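Local coordinates for protein putative nucleoside-diphosphate-sugar epimerase (Staphylococcus aureus subsp. aureus, PDB 3E48) that is of unknown function but probably binds NAD(P)(H) in a Rossmann-type domain and may act on nucleoside-diphosphate sugars, at residues G105-Q110 and R139-M144; N112-M117 and R252-Q257; D166-Y171 and S201-E206; T228-Y233 and L242-Y247. One frame throughout, in Å; residues are numbered along the deposited sequence.

Contact 1 (G105-Q110 and R139-M144); sequences GYYADQ and RMAMYM
Arg139 takes hold of Asp109 side-on, with its NE 2.9 Å from Asp109 OD2 and its NH2 3.0 Å from Asp109 OD1. Both carboxylate oxygens are met on their syn sides. The carboxylate and guanidinium planes lie only 16° apart, which makes this a nearly flat two-bonded salt bridge. A bend at chi3 (68°) swings the end of the arginine back across to the other segment. Its NH2 is shared with Gln257 OE1, a second tie that helps to fix the rotation of the guanidinium.

Behind the ion pair, strands 100-106 and 134-143 run parallel as neighbours in the central sheet. Helix 118-131 joins them in a beta-alpha-beta crossover, the repeating element of the Rossmann fold. Met140 N donates to Gly105 O at 2.8 Å, and Tyr107 N donates to Met140 O at 2.9 Å, carrying the pairing to the strand ends.

Beyond them the two tyrosines divide the packing. Ala141 CA sits squarely over the face of the Tyr107 ring, 3.5 Å from its centroid, as a CH-pi contact. The Tyr106 ring instead receives Ala141 O at its edge, in plane. With CG trans to the main-chain nitrogen (chi1 -169°), Tyr106 reaches along to selenomethionine Met142, whose CE is 3.4 Å from Tyr106 OH. That hydroxyl is buried and has no polar partner in the model.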
# COMPACT_ATOMS: atom_id res chain seq x y z
N GLY B 105 -7.95 9.17 -3.34
CA GLY B 105 -6.86 8.37 -3.86
C GLY B 105 -7.05 7.92 -5.30
O GLY B 105 -8.15 7.99 -5.84
N TYR B 106 -5.96 7.45 -5.91
CA TYR B 106 -5.97 6.98 -7.30
C TYR B 106 -6.21 5.47 -7.33
O TYR B 106 -5.74 4.75 -6.46
CB TYR B 106 -4.63 7.33 -7.95
CG TYR B 106 -4.58 7.14 -9.44
CD1 TYR B 106 -5.61 7.63 -10.26
CD2 TYR B 106 -3.49 6.52 -10.05
CE1 TYR B 106 -5.55 7.50 -11.65
CE2 TYR B 106 -3.42 6.40 -11.43
CZ TYR B 106 -4.45 6.89 -12.23
OH TYR B 106 -4.38 6.77 -13.59
N TYR B 107 -6.93 4.99 -8.35
CA TYR B 107 -7.25 3.57 -8.45
C TYR B 107 -6.12 2.60 -8.81
O TYR B 107 -6.32 1.39 -8.76
CB TYR B 107 -8.43 3.34 -9.41
CG TYR B 107 -8.18 3.49 -10.90
CD1 TYR B 107 -9.03 2.88 -11.82
CD2 TYR B 107 -7.14 4.27 -11.40
CE1 TYR B 107 -8.86 3.03 -13.20
CE2 TYR B 107 -6.96 4.43 -12.79
CZ TYR B 107 -7.83 3.81 -13.67
OH TYR B 107 -7.65 3.96 -15.03
N ALA B 108 -4.94 3.11 -9.14
CA ALA B 108 -3.80 2.24 -9.48
C ALA B 108 -3.08 1.95 -8.18
O ALA B 108 -1.97 2.42 -7.94
CB ALA B 108 -2.88 2.95 -10.46
N ASP B 109 -3.73 1.15 -7.33
CA ASP B 109 -3.19 0.86 -6.01
C ASP B 109 -3.20 -0.59 -5.53
O ASP B 109 -3.07 -0.84 -4.33
CB ASP B 109 -3.95 1.72 -4.98
CG ASP B 109 -5.42 1.36 -4.89
OD1 ASP B 109 -5.89 0.46 -5.63
OD2 ASP B 109 -6.14 1.99 -4.07
N GLN B 110 -3.35 -1.55 -6.44
CA GLN B 110 -3.37 -2.96 -6.03
C GLN B 110 -1.98 -3.40 -5.56
O GLN B 110 -0.98 -2.76 -5.89
CB GLN B 110 -3.84 -3.86 -7.17
CG GLN B 110 -5.24 -3.50 -7.69
CD GLN B 110 -5.19 -2.69 -8.97
OE1 GLN B 110 -4.36 -1.79 -9.13
NE2 GLN B 110 -6.10 -3.01 -9.91
N ARG B 139 -11.61 6.35 -4.31
CA ARG B 139 -10.63 6.06 -5.35
C ARG B 139 -11.15 6.58 -6.68
O ARG B 139 -12.33 6.42 -6.99
CB ARG B 139 -10.36 4.55 -5.40
CG ARG B 139 -9.66 4.05 -4.14
CD ARG B 139 -9.70 2.53 -3.98
NE ARG B 139 -8.91 1.83 -4.98
CZ ARG B 139 -9.43 1.13 -5.99
NH1 ARG B 139 -10.74 1.04 -6.12
NH2 ARG B 139 -8.63 0.53 -6.85
N MSE B 140 -10.30 7.23 -7.46
CA MSE B 140 -10.72 7.76 -8.74
C MSE B 140 -10.03 7.09 -9.92
O MSE B 140 -8.89 6.62 -9.79
CB MSE B 140 -10.48 9.28 -8.80
CG MSE B 140 -9.02 9.67 -8.78
SE MSE B 140 -8.75 11.59 -8.58
CE MSE B 140 -7.24 11.52 -7.39
N ALA B 141 -10.72 7.03 -11.05
CA ALA B 141 -10.17 6.45 -12.27
C ALA B 141 -9.28 7.50 -12.94
O ALA B 141 -9.05 8.56 -12.35
CB ALA B 141 -11.30 6.02 -13.21
N MSE B 142 -8.79 7.22 -14.15
CA MSE B 142 -7.90 8.14 -14.86
C MSE B 142 -8.58 9.37 -15.47
O MSE B 142 -9.59 9.25 -16.16
CB MSE B 142 -7.13 7.38 -15.95
CG MSE B 142 -5.98 8.16 -16.56
SE MSE B 142 -5.04 7.16 -17.95
CE MSE B 142 -4.25 5.76 -16.86
N TYR B 143 -8.01 10.56 -15.24
CA TYR B 143 -8.59 11.78 -15.80
C TYR B 143 -8.69 11.79 -17.32
O TYR B 143 -7.74 11.42 -18.01
CB TYR B 143 -7.76 13.01 -15.41
CG TYR B 143 -7.57 13.27 -13.94
CD1 TYR B 143 -8.65 13.31 -13.07
CD2 TYR B 143 -6.29 13.53 -13.43
CE1 TYR B 143 -8.48 13.62 -11.72
CE2 TYR B 143 -6.11 13.84 -12.09
CZ TYR B 143 -7.21 13.88 -11.25
OH TYR B 143 -7.03 14.20 -9.92
N MSE B 144 -9.83 12.23 -17.84
CA MSE B 144 -10.01 12.33 -19.29
C MSE B 144 -9.42 13.65 -19.75
O MSE B 144 -8.92 13.76 -20.87
CB MSE B 144 -11.50 12.37 -19.66
CG MSE B 144 -12.20 11.04 -19.72
SE MSE B 144 -14.07 11.32 -20.16
CE MSE B 144 -14.66 9.51 -19.83

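Contact 2 (N112-M117 and R252-Q257); sequences NNPFHM and RGLLDQ
Leu254 meets Asn112, Asn113 and Pro114 in a partly buried loop-to-loop contact, centred on a leucine and bridged by water at its margin. One loop follows strand 100-106 and leads into helix 118-131; the other follows helix 239-251. Leu254 CD1 does most of the touching: it lies 3.7 Å from Pro114 CD and 3.6 Å from the backbone oxygen, O, of Asn112. Its twin CD2 faces Asn112 OD1 more distantly. Asn113 and Leu254 run antiparallel alongside each other, with Asn113 ND2 3.8 Å from Leu254 CB.

Arg252, extended from CG to NE, runs alongside Pro114 and lays one guanidinium face over the proline ring, with Pro114 CG nearer the margin of the planar group than its middle. The guanidinium does not bond to the facing loop directly. A water accepts from Arg252 NH1 at 2.8 Å and donates to Asn112 O, also at 2.8 Å, so the charged end is tied to the facing backbone through one solvent molecule. Pro114 also packs against Ser129 of the second subunit.

Each loop is also braced internally. Gln257 NE2 donates to Leu254 O at 2.9 Å, a bond that closes the second loop on itself. Gly253, with positive phi, ends the preceding helix in a Schellman motif, just before Leu254. Across from Leu254, Asn113 OD1 accepts from Phe115 N (2.8 Å, 157° at the hydrogen), the signature of an Asx turn.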
# COMPACT_ATOMS: atom_id res chain seq x y z
N ASN B 112 -0.12 -5.58 -6.58
CA ASN B 112 0.76 -5.89 -7.70
C ASN B 112 0.69 -4.86 -8.83
O ASN B 112 0.98 -5.17 -9.99
CB ASN B 112 0.45 -7.29 -8.25
CG ASN B 112 -0.94 -7.40 -8.84
OD1 ASN B 112 -1.84 -6.63 -8.49
ND2 ASN B 112 -1.14 -8.37 -9.72
N ASN B 113 0.30 -3.63 -8.50
CA ASN B 113 0.22 -2.60 -9.53
C ASN B 113 1.60 -1.96 -9.69
O ASN B 113 2.16 -1.43 -8.73
CB ASN B 113 -0.82 -1.54 -9.14
CG ASN B 113 -1.16 -0.62 -10.29
OD1 ASN B 113 -0.28 0.05 -10.82
ND2 ASN B 113 -2.43 -0.59 -10.68
N PRO B 114 2.16 -2.00 -10.91
CA PRO B 114 3.48 -1.46 -11.25
C PRO B 114 3.58 0.06 -11.29
O PRO B 114 4.69 0.60 -11.42
CB PRO B 114 3.77 -2.10 -12.60
CG PRO B 114 2.43 -2.14 -13.22
CD PRO B 114 1.55 -2.64 -12.09
N PHE B 115 2.45 0.76 -11.20
CA PHE B 115 2.46 2.22 -11.22
C PHE B 115 3.37 2.70 -10.09
O PHE B 115 3.21 2.28 -8.94
CB PHE B 115 1.03 2.76 -11.02
CG PHE B 115 0.96 4.27 -11.00
CD1 PHE B 115 1.64 5.02 -11.95
CD2 PHE B 115 0.23 4.93 -10.02
CE1 PHE B 115 1.59 6.41 -11.94
CE2 PHE B 115 0.16 6.33 -9.99
CZ PHE B 115 0.85 7.07 -10.95
N HIS B 116 4.30 3.58 -10.42
CA HIS B 116 5.27 4.10 -9.45
C HIS B 116 4.69 4.68 -8.17
O HIS B 116 5.36 4.68 -7.14
CB HIS B 116 6.16 5.15 -10.12
CG HIS B 116 7.26 4.57 -10.95
ND1 HIS B 116 7.18 3.33 -11.53
CD2 HIS B 116 8.45 5.09 -11.32
CE1 HIS B 116 8.28 3.10 -12.23
NE2 HIS B 116 9.07 4.16 -12.11
N MSE B 117 3.46 5.18 -8.22
CA MSE B 117 2.89 5.74 -7.01
C MSE B 117 2.00 4.76 -6.26
O MSE B 117 1.38 5.13 -5.26
CB MSE B 117 2.10 7.02 -7.32
CG MSE B 117 2.92 8.13 -7.99
SE MSE B 117 4.58 8.56 -7.09
CE MSE B 117 3.84 8.92 -5.34
N ARG B 252 -1.55 -4.62 -18.09
CA ARG B 252 -1.80 -5.79 -17.26
C ARG B 252 -3.26 -5.94 -16.86
O ARG B 252 -3.61 -6.85 -16.11
CB ARG B 252 -0.93 -5.72 -16.01
CG ARG B 252 0.55 -5.70 -16.31
CD ARG B 252 1.35 -5.79 -15.03
NE ARG B 252 2.79 -5.75 -15.28
CZ ARG B 252 3.72 -5.81 -14.33
NH1 ARG B 252 3.35 -5.92 -13.06
NH2 ARG B 252 5.00 -5.77 -14.65
N GLY B 253 -4.10 -5.04 -17.37
CA GLY B 253 -5.52 -5.10 -17.07
C GLY B 253 -5.91 -4.63 -15.68
O GLY B 253 -7.02 -4.90 -15.23
N LEU B 254 -5.00 -3.93 -15.01
CA LEU B 254 -5.25 -3.45 -13.66
C LEU B 254 -5.99 -2.11 -13.59
O LEU B 254 -6.32 -1.64 -12.50
CB LEU B 254 -3.93 -3.33 -12.89
CG LEU B 254 -3.14 -4.63 -12.69
CD1 LEU B 254 -1.75 -4.33 -12.16
CD2 LEU B 254 -3.91 -5.55 -11.74
N LEU B 255 -6.23 -1.49 -14.74
CA LEU B 255 -6.93 -0.21 -14.78
C LEU B 255 -8.36 -0.30 -15.32
O LEU B 255 -9.02 0.72 -15.50
CB LEU B 255 -6.12 0.80 -15.61
CG LEU B 255 -4.68 1.03 -15.15
CD1 LEU B 255 -4.05 2.19 -15.93
CD2 LEU B 255 -4.65 1.33 -13.66
N ASP B 256 -8.83 -1.52 -15.57
CA ASP B 256 -10.19 -1.72 -16.06
C ASP B 256 -11.05 -1.98 -14.83
O ASP B 256 -11.48 -3.10 -14.57
CB ASP B 256 -10.25 -2.90 -17.04
CG ASP B 256 -11.65 -3.13 -17.60
OD1 ASP B 256 -12.51 -2.23 -17.49
OD2 ASP B 256 -11.88 -4.22 -18.17
N GLN B 257 -11.26 -0.92 -14.05
CA GLN B 257 -12.03 -0.99 -12.82
C GLN B 257 -13.29 -0.15 -12.91
O GLN B 257 -13.24 1.02 -13.29
CB GLN B 257 -11.21 -0.47 -11.65
CG GLN B 257 -9.88 -1.17 -11.45
CD GLN B 257 -9.12 -0.56 -10.31
OE1 GLN B 257 -9.65 -0.41 -9.21
NE2 GLN B 257 -7.86 -0.20 -10.55
O HOH W 1 1.08 -7.10 -12.03

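Contact 3 (D166-Y171 and S201-E206); sequences DGRINY and SYDMKE
Asn170 CG points away from the residue's own N (chi1 -169°), which carries the amide to Ser201, where ND2 donates to Ser201 OG at 3.0 Å with the hydroxyl in the amide plane. The amide's other end, OD1, accepts from Gly199 N, and Ser201 OG itself has a second partner in Asp256 OD1, so two groups hold the hydroxyl. Along the same face of the sheet, a kink about chi3 (63°) folds Arg168 over the neighbouring strand until NH1 stands 3.2 Å from Glu206 OE1. This salt bridge is not flat, because NH1 approaches from above the carboxylate plane.

Between these polar links the antiparallel strands 168-172 and 194-203 are joined at the hydrogen-bonded pair Ile169 and Tyr202. Ile169 N donates to Tyr202 O at 3.0 Å, and Tyr202 N returns a bond to Ile169 O at 3.1 Å. On the face that carries Ile169 and Tyr202 the contacts are apolar, and Met204 and Tyr171 join them. The CE of selenomethionine Met204 touches Ile169 CD1 at 3.8 Å, while Tyr171 CD2 comes in plane to the edge of the Tyr202 ring, 4.0 Å from Tyr202 CD2.

Helix 204-215 follows, with Asp203 as its N-cap and in a capping box with Glu206. Asp203 N donates to Glu206 OE1 at 3.2 Å, so one carboxylate oxygen serves both the helix start and Arg168. Such double use probably stabilises Glu206 as a carboxylate, and it ties the helix start to the facing strand by charge, while a water donating to Gly167 O and accepting from Met204 N bridges the same parts.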
# COMPACT_ATOMS: atom_id res chain seq x y z
N ASP B 166 -3.07 -4.42 -25.01
CA ASP B 166 -4.47 -4.57 -25.40
C ASP B 166 -5.37 -4.36 -24.18
O ASP B 166 -6.53 -4.78 -24.17
CB ASP B 166 -4.69 -5.97 -25.99
CG ASP B 166 -3.76 -6.27 -27.15
OD1 ASP B 166 -3.70 -5.44 -28.09
OD2 ASP B 166 -3.10 -7.32 -27.14
N GLY B 167 -4.83 -3.69 -23.17
CA GLY B 167 -5.59 -3.44 -21.95
C GLY B 167 -6.65 -2.37 -22.08
O GLY B 167 -6.61 -1.53 -22.99
N ARG B 168 -7.62 -2.42 -21.18
CA ARG B 168 -8.71 -1.45 -21.15
C ARG B 168 -8.48 -0.56 -19.93
O ARG B 168 -8.24 -1.07 -18.83
CB ARG B 168 -10.06 -2.16 -21.04
CG ARG B 168 -10.36 -3.08 -22.22
CD ARG B 168 -11.61 -3.91 -21.96
NE ARG B 168 -12.80 -3.08 -21.81
CZ ARG B 168 -13.34 -2.37 -22.79
NH1 ARG B 168 -12.80 -2.37 -24.00
NH2 ARG B 168 -14.43 -1.64 -22.55
N ILE B 169 -8.54 0.75 -20.12
CA ILE B 169 -8.33 1.69 -19.03
C ILE B 169 -9.59 2.48 -18.74
O ILE B 169 -10.22 3.02 -19.66
CB ILE B 169 -7.19 2.70 -19.37
CG1 ILE B 169 -5.84 1.97 -19.45
CG2 ILE B 169 -7.10 3.78 -18.29
CD1 ILE B 169 -4.73 2.79 -20.03
N ASN B 170 -9.97 2.56 -17.48
CA ASN B 170 -11.17 3.31 -17.14
C ASN B 170 -10.82 4.78 -16.95
O ASN B 170 -9.87 5.13 -16.24
CB ASN B 170 -11.84 2.74 -15.90
CG ASN B 170 -13.22 3.33 -15.69
OD1 ASN B 170 -13.36 4.40 -15.12
ND2 ASN B 170 -14.24 2.63 -16.16
N TYR B 171 -11.60 5.63 -17.62
CA TYR B 171 -11.43 7.08 -17.61
C TYR B 171 -12.65 7.80 -17.05
O TYR B 171 -13.77 7.31 -17.16
CB TYR B 171 -11.24 7.59 -19.04
CG TYR B 171 -9.88 7.38 -19.64
CD1 TYR B 171 -8.89 8.35 -19.51
CD2 TYR B 171 -9.60 6.23 -20.39
CE1 TYR B 171 -7.65 8.19 -20.11
CE2 TYR B 171 -8.36 6.07 -21.00
CZ TYR B 171 -7.39 7.05 -20.86
OH TYR B 171 -6.16 6.90 -21.46
N SER B 201 -14.59 2.47 -19.55
CA SER B 201 -13.37 1.75 -19.89
C SER B 201 -13.25 1.66 -21.40
O SER B 201 -14.20 1.29 -22.10
CB SER B 201 -13.39 0.34 -19.30
OG SER B 201 -13.35 0.37 -17.88
N TYR B 202 -12.07 2.01 -21.90
CA TYR B 202 -11.79 1.99 -23.33
C TYR B 202 -10.47 1.28 -23.57
O TYR B 202 -9.51 1.50 -22.84
CB TYR B 202 -11.64 3.41 -23.87
CG TYR B 202 -12.79 4.35 -23.62
CD1 TYR B 202 -14.02 4.16 -24.26
CD2 TYR B 202 -12.64 5.47 -22.80
CE1 TYR B 202 -15.07 5.07 -24.09
CE2 TYR B 202 -13.68 6.38 -22.62
CZ TYR B 202 -14.89 6.17 -23.27
OH TYR B 202 -15.91 7.08 -23.11
N ASP B 203 -10.42 0.42 -24.58
CA ASP B 203 -9.15 -0.21 -24.90
C ASP B 203 -8.49 0.90 -25.72
O ASP B 203 -9.16 1.85 -26.11
CB ASP B 203 -9.35 -1.49 -25.73
CG ASP B 203 -10.05 -1.24 -27.05
OD1 ASP B 203 -10.22 -2.21 -27.81
OD2 ASP B 203 -10.42 -0.08 -27.32
N MSE B 204 -7.19 0.80 -25.96
CA MSE B 204 -6.52 1.87 -26.70
C MSE B 204 -6.99 2.01 -28.15
O MSE B 204 -6.81 3.06 -28.77
CB MSE B 204 -5.00 1.68 -26.65
CG MSE B 204 -4.42 1.80 -25.25
SE MSE B 204 -4.85 3.49 -24.37
CE MSE B 204 -6.45 2.95 -23.41
N LYS B 205 -7.58 0.95 -28.68
CA LYS B 205 -8.07 0.98 -30.06
C LYS B 205 -9.31 1.87 -30.14
O LYS B 205 -9.44 2.68 -31.06
CB LYS B 205 -8.40 -0.44 -30.51
CG LYS B 205 -8.43 -0.63 -32.01
CD LYS B 205 -8.53 -2.11 -32.37
CE LYS B 205 -7.30 -2.88 -31.91
NZ LYS B 205 -6.05 -2.40 -32.57
N GLU B 206 -10.21 1.73 -29.17
CA GLU B 206 -11.42 2.55 -29.14
C GLU B 206 -11.05 4.00 -28.83
O GLU B 206 -11.64 4.93 -29.37
CB GLU B 206 -12.39 2.05 -28.07
CG GLU B 206 -12.99 0.69 -28.35
CD GLU B 206 -13.77 0.15 -27.17
OE1 GLU B 206 -13.19 0.06 -26.07
OE2 GLU B 206 -14.97 -0.18 -27.34
O HOH W 2 -5.49 -1.48 -25.43

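Contact 4 (T228-Y233 and L242-Y247); sequences TFAEMY and LLASMY
Leu242 O accepts two bonds, from Ser245 OG at 2.7 Å and from Met246 N at 3.2 Å, both arriving on the same face of its carbonyl plane. The serine hydroxyl is in turn bonded to His116 N. These bonds lie within helix 239-251, and the contact with helix 226-231 beside it is apolar.

Phe229 carries it. A chi1 of -172° turns the Phe229 ring away from its own N-H and onto the second helix. There Phe229 CE2 meets Leu243 CG at 3.5 Å; the leucine comes to the ring edge and stands roughly perpendicular to the phenylalanine. One atom back, CD2 rests 3.8 Å from Ala244 CB. On the next turn Tyr247 brings its own ring close, with Phe229 CE2 3.9 Å from Tyr247 CD2 and the planes 79° apart.

Small residues allow the backbones to approach: Ala230 and Ala244 have their CB atoms 4.2 Å apart. Tyr233 CD2 lies over one Phe229 face, while its hydroxyl bonds to Glu153. This is a pair of consecutive helices packed through one aromatic side chain, the second of them lying against strand 134-143 through Met246 and Tyr247 on Met142.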
# COMPACT_ATOMS: atom_id res chain seq x y z
N THR B 228 10.95 4.06 -24.72
CA THR B 228 10.76 5.20 -25.62
C THR B 228 9.75 6.19 -25.05
O THR B 228 9.97 7.40 -25.09
CB THR B 228 10.29 4.72 -27.01
OG1 THR B 228 11.26 3.83 -27.56
CG2 THR B 228 10.12 5.91 -27.95
N PHE B 229 8.64 5.68 -24.53
CA PHE B 229 7.61 6.54 -23.96
C PHE B 229 8.16 7.37 -22.80
O PHE B 229 7.94 8.57 -22.72
CB PHE B 229 6.43 5.69 -23.46
CG PHE B 229 5.24 6.51 -23.05
CD1 PHE B 229 4.41 7.07 -24.00
CD2 PHE B 229 4.97 6.72 -21.70
CE1 PHE B 229 3.31 7.85 -23.62
CE2 PHE B 229 3.88 7.50 -21.31
CZ PHE B 229 3.05 8.06 -22.27
N ALA B 230 8.89 6.71 -21.90
CA ALA B 230 9.47 7.39 -20.75
C ALA B 230 10.46 8.46 -21.18
O ALA B 230 10.53 9.54 -20.58
CB ALA B 230 10.16 6.38 -19.84
N GLU B 231 11.22 8.15 -22.22
CA GLU B 231 12.23 9.06 -22.75
C GLU B 231 11.65 10.33 -23.36
O GLU B 231 12.13 11.43 -23.09
CB GLU B 231 13.08 8.33 -23.79
CG GLU B 231 14.05 7.33 -23.18
CD GLU B 231 14.68 6.41 -24.21
OE1 GLU B 231 14.92 6.87 -25.36
OE2 GLU B 231 14.97 5.24 -23.87
N MSE B 232 10.62 10.18 -24.19
CA MSE B 232 10.01 11.34 -24.83
C MSE B 232 9.05 12.11 -23.94
O MSE B 232 8.45 13.09 -24.38
CB MSE B 232 9.33 10.92 -26.14
CG MSE B 232 8.27 9.85 -26.01
SE MSE B 232 7.75 9.13 -27.73
CE MSE B 232 6.81 10.68 -28.43
N TYR B 233 8.91 11.69 -22.69
CA TYR B 233 8.02 12.37 -21.75
C TYR B 233 8.63 12.44 -20.35
O TYR B 233 7.92 12.56 -19.36
CB TYR B 233 6.66 11.67 -21.69
CG TYR B 233 5.89 11.71 -22.99
CD1 TYR B 233 5.43 12.93 -23.51
CD2 TYR B 233 5.62 10.55 -23.71
CE1 TYR B 233 4.73 12.98 -24.72
CE2 TYR B 233 4.93 10.59 -24.92
CZ TYR B 233 4.48 11.80 -25.42
OH TYR B 233 3.79 11.84 -26.61
N LEU B 242 7.59 7.01 -14.65
CA LEU B 242 6.37 6.97 -13.84
C LEU B 242 5.14 6.95 -14.74
O LEU B 242 4.21 6.18 -14.50
CB LEU B 242 6.32 8.18 -12.90
CG LEU B 242 5.08 8.37 -12.02
CD1 LEU B 242 5.44 9.18 -10.78
CD2 LEU B 242 3.98 9.07 -12.81
N LEU B 243 5.13 7.79 -15.76
CA LEU B 243 3.99 7.83 -16.67
C LEU B 243 3.90 6.51 -17.43
O LEU B 243 2.81 5.96 -17.61
CB LEU B 243 4.15 8.99 -17.66
CG LEU B 243 2.91 9.34 -18.48
CD1 LEU B 243 1.78 9.80 -17.55
CD2 LEU B 243 3.26 10.44 -19.46
N ALA B 244 5.04 5.99 -17.86
CA ALA B 244 5.07 4.73 -18.58
C ALA B 244 4.53 3.60 -17.70
O ALA B 244 3.76 2.76 -18.16
CB ALA B 244 6.50 4.41 -19.03
N SER B 245 4.92 3.60 -16.43
CA SER B 245 4.47 2.55 -15.51
C SER B 245 2.95 2.58 -15.34
O SER B 245 2.33 1.55 -15.05
CB SER B 245 5.15 2.70 -14.14
OG SER B 245 4.59 3.75 -13.36
N MSE B 246 2.36 3.75 -15.52
CA MSE B 246 0.92 3.89 -15.39
C MSE B 246 0.24 3.12 -16.53
O MSE B 246 -0.67 2.32 -16.30
CB MSE B 246 0.52 5.37 -15.41
CG MSE B 246 -0.93 5.64 -15.04
SE MSE B 246 -1.23 7.53 -14.73
CE MSE B 246 -1.24 8.11 -16.58
N TYR B 247 0.69 3.34 -17.76
CA TYR B 247 0.10 2.63 -18.88
C TYR B 247 0.49 1.16 -18.86
O TYR B 247 -0.25 0.31 -19.36
CB TYR B 247 0.51 3.31 -20.19
CG TYR B 247 -0.13 4.68 -20.28
CD1 TYR B 247 -1.51 4.80 -20.47
CD2 TYR B 247 0.61 5.84 -20.06
CE1 TYR B 247 -2.14 6.04 -20.41
CE2 TYR B 247 -0.01 7.09 -19.99
CZ TYR B 247 -1.39 7.18 -20.17
OH TYR B 247 -2.01 8.40 -20.07

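How the contacts relate
Contacts 1 and 2 lie closest, with centres about 9 Å apart. Gln257 stitches them from both ends of its amide, and its NE2 is 2.8 Å from Tyr107 O. Contact 3 continues the same sheet, its centre about 14 Å from that of contact 1, and Asn170 O lies 3.1 Å from Met142 N. Segment 252-257 also runs beside contact 3: Leu255 O is 2.9 Å from Asn170 N. Contact 4 joins contact 2 through its serine, and it meets contact 3 where Ile169 CD1 is 3.8 Å from Tyr247 CD1. The second subunit touches contacts 1 and 2, so the ends of the sheet strands, the loops and the dimer partner meet there.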